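PDB 2XRH: protein HP0721 from Helicobacter pylori, which is a secreted protein of unknown function whose helical DUF1104 region, the part crystallised here, holds a molecule of nicotinic acid in a pocket. Local coordinates for residues K21-V26 with V32-E37; T14-L19 with K39-K44. One frame throughout, in Å; residues are numbered along the deposited sequence.

Contact 1: K21-V26 with V32-E37; sequences KMAGVV and VDYTKE. With NIO (nicotinic acid), chain B.
Y34 reaches from helix 31-44 into the loop K21-V26 and carries nearly the whole contact, a compact example of one aromatic side chain holding a loop to a helix. Its ring leaves the helix with CG anti to the backbone N (chi1 180°), which directs it across to the loop. V26 covers one face: CG2 stands 3.6 Å from the centroid of the Y34 ring and only 6° off its normal, a CH-pi contact centred over the ring, while V26 CG1 lies against the CB of Y34. M22 comes in obliquely, CG 3.5 Å from Y34 CE1. Its chain then slides past the tyrosine in the opposite sense and bends at chi3 (73°), and M22 SD makes an oblique Met-aromatic contact, 4.7 Å from the centroid of the Y34 ring. At the phenol end, the CA of A23 lies 3.4 Å from Y34 OH. That hydroxyl is hydrogen-bonded to the carbonyl O of L19, so the polar tip is satisfied by the helix preceding the loop.

One residue on, T35 turns to the ligand instead: its OG1 lies 3.2 Å from the pyridine N of nicotinic acid and is hydrogen-bonded to I31 O. The ligand also meets the edge of the Y34 ring through C1, and G24 N lies 3.5 Å from O2 of its carboxyl group; R76 NH1 is hydrogen-bonded to the ligand as well. Direct cohesion between loop and helix is therefore apolar and aromatic, and the ring edge probably contributes to the ligand's surroundings.

Contact 2: T14-L19 with K39-K44; sequences TSDEDL and KKRMEK
R41 reaches from helix 31-44 to the start of helix 16-21, and its course shows how one long side chain can serve a backbone carbonyl and a carboxylate together. CB lies 4.1 Å from D16 OD1; CG touches both that oxygen and, more loosely, CD1 of L19, the chain bending at chi2 (-65°), and CD remains alongside OD1. NE forms a salt bridge with E37 on its own helix. At CZ the guanidinium has L19 CD1 over one face, 3.5 Å above its plane, the leucine crossing the arginine at about a right angle. The tip grips T14 end-on: NH1 and NH2 both donate to T14 O, at 2.9 and 2.8 Å, with the oxygen lying in the guanidinium plane. NH1 also gives a salt bridge to D16 OD1 at 2.8 Å, on the anti side of the carboxylate and 20° out of its plane. Two acidic partners and a carbonyl thus fix the rotation of the group. Beside it, S15 OG accepts from D18 N at 3.1 Å. Such a bond is characteristic of a serine N-cap, here opening helix 16-21 where R41 holds T14, just before the cap, and D16, the first helical residue.

Overall arrangement
Both contacts tie the region around helix 16-21 to helix 31-44, yet they lie about 10 Å apart between centres and differ with depth. Contact 1 is buried near the middle of the chain, relies on aromatic and aliphatic packing and borders the nicotinic acid pocket; contact 2 is a surface contact in which charge and a backbone carbonyl do the work. They follow one another along helix 31-44, and contact 1 falls within the chain between the segments of contact 2. L19 takes part in both, through its backbone O in the first and its side chain in the second, and its CD1 also packs on E37 CG, so the buried and the surface contact meet at this leucine.

Contact 1: K21-V26 with V32-E37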
# COMPACT_ATOMS: atom_id res chain seq x y z
N LYS A 21 -11.18 8.96 -15.02
CA LYS A 21 -9.94 9.72 -15.18
C LYS A 21 -9.44 10.39 -13.90
O LYS A 21 -8.26 10.68 -13.79
CB LYS A 21 -10.11 10.76 -16.28
CG LYS A 21 -10.06 10.14 -17.66
CD LYS A 21 -10.41 11.13 -18.73
CE LYS A 21 -10.13 10.50 -20.09
NZ LYS A 21 -10.43 11.42 -21.19
N MET A 22 -10.33 10.60 -12.95
CA MET A 22 -9.96 11.25 -11.68
C MET A 22 -9.59 10.20 -10.62
O MET A 22 -9.25 10.56 -9.49
CB MET A 22 -11.02 12.20 -11.17
CG MET A 22 -12.30 11.59 -10.88
SD MET A 22 -13.50 12.80 -10.24
CE MET A 22 -13.89 13.71 -11.69
N ALA A 23 -9.62 8.91 -10.96
CA ALA A 23 -9.26 7.89 -9.98
C ALA A 23 -7.86 8.12 -9.46
O ALA A 23 -6.91 8.33 -10.18
CB ALA A 23 -9.37 6.48 -10.55
N GLY A 24 -7.76 8.09 -8.14
CA GLY A 24 -6.47 8.29 -7.44
C GLY A 24 -6.11 9.73 -7.14
O GLY A 24 -5.15 9.98 -6.39
N VAL A 25 -6.85 10.68 -7.69
CA VAL A 25 -6.59 12.11 -7.49
C VAL A 25 -7.69 12.84 -6.77
O VAL A 25 -7.49 13.99 -6.39
CB VAL A 25 -6.28 12.82 -8.82
CG1 VAL A 25 -5.15 12.13 -9.48
CG2 VAL A 25 -7.41 12.81 -9.68
N VAL A 26 -8.83 12.19 -6.55
CA VAL A 26 -9.96 12.83 -5.86
C VAL A 26 -9.50 13.14 -4.43
O VAL A 26 -8.84 12.34 -3.81
CB VAL A 26 -11.21 11.92 -5.85
CG1 VAL A 26 -12.33 12.48 -5.00
CG2 VAL A 26 -11.72 11.66 -7.28
N VAL A 32 -15.95 10.02 -0.17
CA VAL A 32 -17.20 9.31 0.09
C VAL A 32 -18.21 9.57 -1.03
O VAL A 32 -18.83 8.65 -1.55
CB VAL A 32 -17.78 9.66 1.50
CG1 VAL A 32 -19.21 9.15 1.66
CG2 VAL A 32 -16.88 9.05 2.58
N ASP A 33 -18.37 10.82 -1.43
CA ASP A 33 -19.26 11.16 -2.51
C ASP A 33 -18.82 10.53 -3.82
O ASP A 33 -19.64 10.03 -4.58
CB ASP A 33 -19.35 12.67 -2.68
CG ASP A 33 -20.18 13.36 -1.59
OD1 ASP A 33 -20.87 12.68 -0.80
OD2 ASP A 33 -20.13 14.60 -1.53
N TYR A 34 -17.52 10.51 -4.08
CA TYR A 34 -17.01 9.88 -5.29
C TYR A 34 -17.33 8.40 -5.31
O TYR A 34 -17.80 7.87 -6.32
CB TYR A 34 -15.51 10.09 -5.35
CG TYR A 34 -14.79 9.49 -6.56
CD1 TYR A 34 -14.97 9.96 -7.83
CD2 TYR A 34 -13.85 8.47 -6.36
CE1 TYR A 34 -14.28 9.39 -8.92
CE2 TYR A 34 -13.16 7.93 -7.41
CZ TYR A 34 -13.36 8.37 -8.68
OH TYR A 34 -12.65 7.82 -9.73
N THR A 35 -17.08 7.72 -4.22
CA THR A 35 -17.29 6.29 -4.10
C THR A 35 -18.77 5.95 -4.22
O THR A 35 -19.13 5.03 -4.94
CB THR A 35 -16.73 5.79 -2.77
OG1 THR A 35 -15.34 6.11 -2.67
CG2 THR A 35 -16.93 4.31 -2.56
N LYS A 36 -19.63 6.74 -3.56
CA LYS A 36 -21.07 6.58 -3.73
C LYS A 36 -21.48 6.74 -5.20
O LYS A 36 -22.31 5.97 -5.68
CB LYS A 36 -21.84 7.54 -2.82
CG LYS A 36 -21.70 7.21 -1.33
CD LYS A 36 -22.39 8.24 -0.44
CE LYS A 36 -22.41 7.75 1.00
NZ LYS A 36 -23.09 8.74 1.93
N GLU A 37 -20.93 7.71 -5.91
CA GLU A 37 -21.27 7.92 -7.30
C GLU A 37 -20.82 6.73 -8.17
O GLU A 37 -21.57 6.25 -8.99
CB GLU A 37 -20.74 9.22 -7.86
CG GLU A 37 -21.28 9.54 -9.26
CD GLU A 37 -22.76 9.96 -9.27
OE1 GLU A 37 -23.25 10.45 -8.23
OE2 GLU A 37 -23.42 9.78 -10.30
N NIO B . -12.50 5.16 -3.74
C1 NIO B . -11.38 5.82 -4.10
C2 NIO B . -10.12 5.36 -3.68
C3 NIO B . -10.01 4.26 -2.88
C4 NIO B . -11.18 3.61 -2.54
C5 NIO B . -12.41 4.08 -2.97
C6 NIO B . -8.89 6.14 -4.00
O1 NIO B . -7.94 6.08 -3.16
O2 NIO B . -8.86 6.86 -5.00

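Contact 2: T14-L19 with K39-K44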
# COMPACT_ATOMS: atom_id res chain seq x y z
N THR A 14 -21.06 14.34 -13.79
CA THR A 14 -19.79 13.98 -14.41
C THR A 14 -19.97 12.71 -15.22
O THR A 14 -20.60 11.77 -14.75
CB THR A 14 -18.71 13.78 -13.29
OG1 THR A 14 -18.68 14.97 -12.49
CG2 THR A 14 -17.29 13.48 -13.85
N SER A 15 -19.37 12.66 -16.41
CA SER A 15 -19.42 11.48 -17.24
C SER A 15 -18.67 10.32 -16.61
O SER A 15 -17.78 10.54 -15.78
CB SER A 15 -18.84 11.77 -18.62
OG SER A 15 -17.46 11.98 -18.56
N ASP A 16 -19.05 9.09 -16.96
CA ASP A 16 -18.33 7.89 -16.50
C ASP A 16 -16.83 8.03 -16.81
O ASP A 16 -15.97 7.69 -15.99
CB ASP A 16 -18.86 6.62 -17.17
CG ASP A 16 -20.27 6.24 -16.77
OD1 ASP A 16 -20.86 6.76 -15.81
OD2 ASP A 16 -20.80 5.36 -17.46
N GLU A 17 -16.53 8.52 -18.00
CA GLU A 17 -15.15 8.76 -18.47
C GLU A 17 -14.39 9.61 -17.52
O GLU A 17 -13.29 9.23 -17.07
CB GLU A 17 -15.15 9.44 -19.84
CG GLU A 17 -13.77 9.75 -20.37
CD GLU A 17 -13.78 10.26 -21.82
OE1 GLU A 17 -14.81 10.17 -22.50
OE2 GLU A 17 -12.74 10.75 -22.29
N ASP A 18 -14.96 10.77 -17.22
CA ASP A 18 -14.32 11.71 -16.34
C ASP A 18 -14.22 11.19 -14.92
O ASP A 18 -13.25 11.50 -14.23
CB ASP A 18 -15.01 13.08 -16.40
CG ASP A 18 -14.75 13.80 -17.71
OD1 ASP A 18 -13.87 13.37 -18.52
OD2 ASP A 18 -15.46 14.81 -17.94
N LEU A 19 -15.19 10.41 -14.45
CA LEU A 19 -15.07 9.79 -13.13
C LEU A 19 -13.90 8.81 -13.10
O LEU A 19 -13.13 8.75 -12.13
CB LEU A 19 -16.33 9.04 -12.72
CG LEU A 19 -17.54 9.86 -12.27
CD1 LEU A 19 -18.75 8.94 -12.02
CD2 LEU A 19 -17.26 10.71 -11.05
N LYS A 39 -20.38 3.64 -7.22
CA LYS A 39 -21.21 2.48 -6.86
C LYS A 39 -22.57 2.64 -7.51
O LYS A 39 -23.08 1.68 -8.06
CB LYS A 39 -21.31 2.25 -5.35
CG LYS A 39 -20.02 1.79 -4.69
CD LYS A 39 -20.22 1.51 -3.18
CE LYS A 39 -18.99 0.89 -2.49
NZ LYS A 39 -18.98 -0.61 -2.42
N LYS A 40 -23.11 3.84 -7.47
CA LYS A 40 -24.38 4.15 -8.16
C LYS A 40 -24.32 3.77 -9.64
O LYS A 40 -25.23 3.09 -10.15
CB LYS A 40 -24.72 5.63 -8.00
CG LYS A 40 -25.81 6.11 -8.92
CD LYS A 40 -26.44 7.39 -8.36
CE LYS A 40 -26.94 7.19 -6.93
NZ LYS A 40 -28.09 6.24 -6.84
N ARG A 41 -23.27 4.19 -10.33
CA ARG A 41 -23.11 3.95 -11.75
C ARG A 41 -22.92 2.46 -12.01
O ARG A 41 -23.56 1.89 -12.89
CB ARG A 41 -21.92 4.71 -12.38
CG ARG A 41 -21.83 6.21 -12.18
CD ARG A 41 -22.92 6.98 -12.80
NE ARG A 41 -22.81 8.42 -12.48
CZ ARG A 41 -22.15 9.35 -13.17
NH1 ARG A 41 -21.53 9.06 -14.31
NH2 ARG A 41 -22.18 10.63 -12.77
N MET A 42 -22.10 1.82 -11.21
CA MET A 42 -21.77 0.41 -11.43
C MET A 42 -22.93 -0.53 -11.20
O MET A 42 -23.05 -1.55 -11.90
CB MET A 42 -20.63 -0.03 -10.54
CG MET A 42 -19.33 0.45 -11.03
SD MET A 42 -18.02 -0.28 -10.02
CE MET A 42 -16.57 0.12 -10.98
N GLU A 43 -23.77 -0.21 -10.21
CA GLU A 43 -24.97 -0.98 -9.89
C GLU A 43 -25.91 -1.09 -11.08
O GLU A 43 -26.72 -2.02 -11.14
CB GLU A 43 -25.74 -0.30 -8.77
CG GLU A 43 -25.14 -0.41 -7.40
CD GLU A 43 -25.77 -1.53 -6.60
OE1 GLU A 43 -26.60 -2.26 -7.17
OE2 GLU A 43 -25.43 -1.66 -5.40
N LYS A 44 -25.81 -0.14 -12.02
CA LYS A 44 -26.71 -0.06 -13.17
C LYS A 44 -26.16 -0.80 -14.38
O LYS A 44 -26.90 -1.19 -15.28
CB LYS A 44 -26.94 1.40 -13.56
CG LYS A 44 -27.61 2.24 -12.48
CD LYS A 44 -27.78 3.75 -12.87
CE LYS A 44 -28.51 4.50 -11.72
NZ LYS A 44 -28.71 5.99 -11.87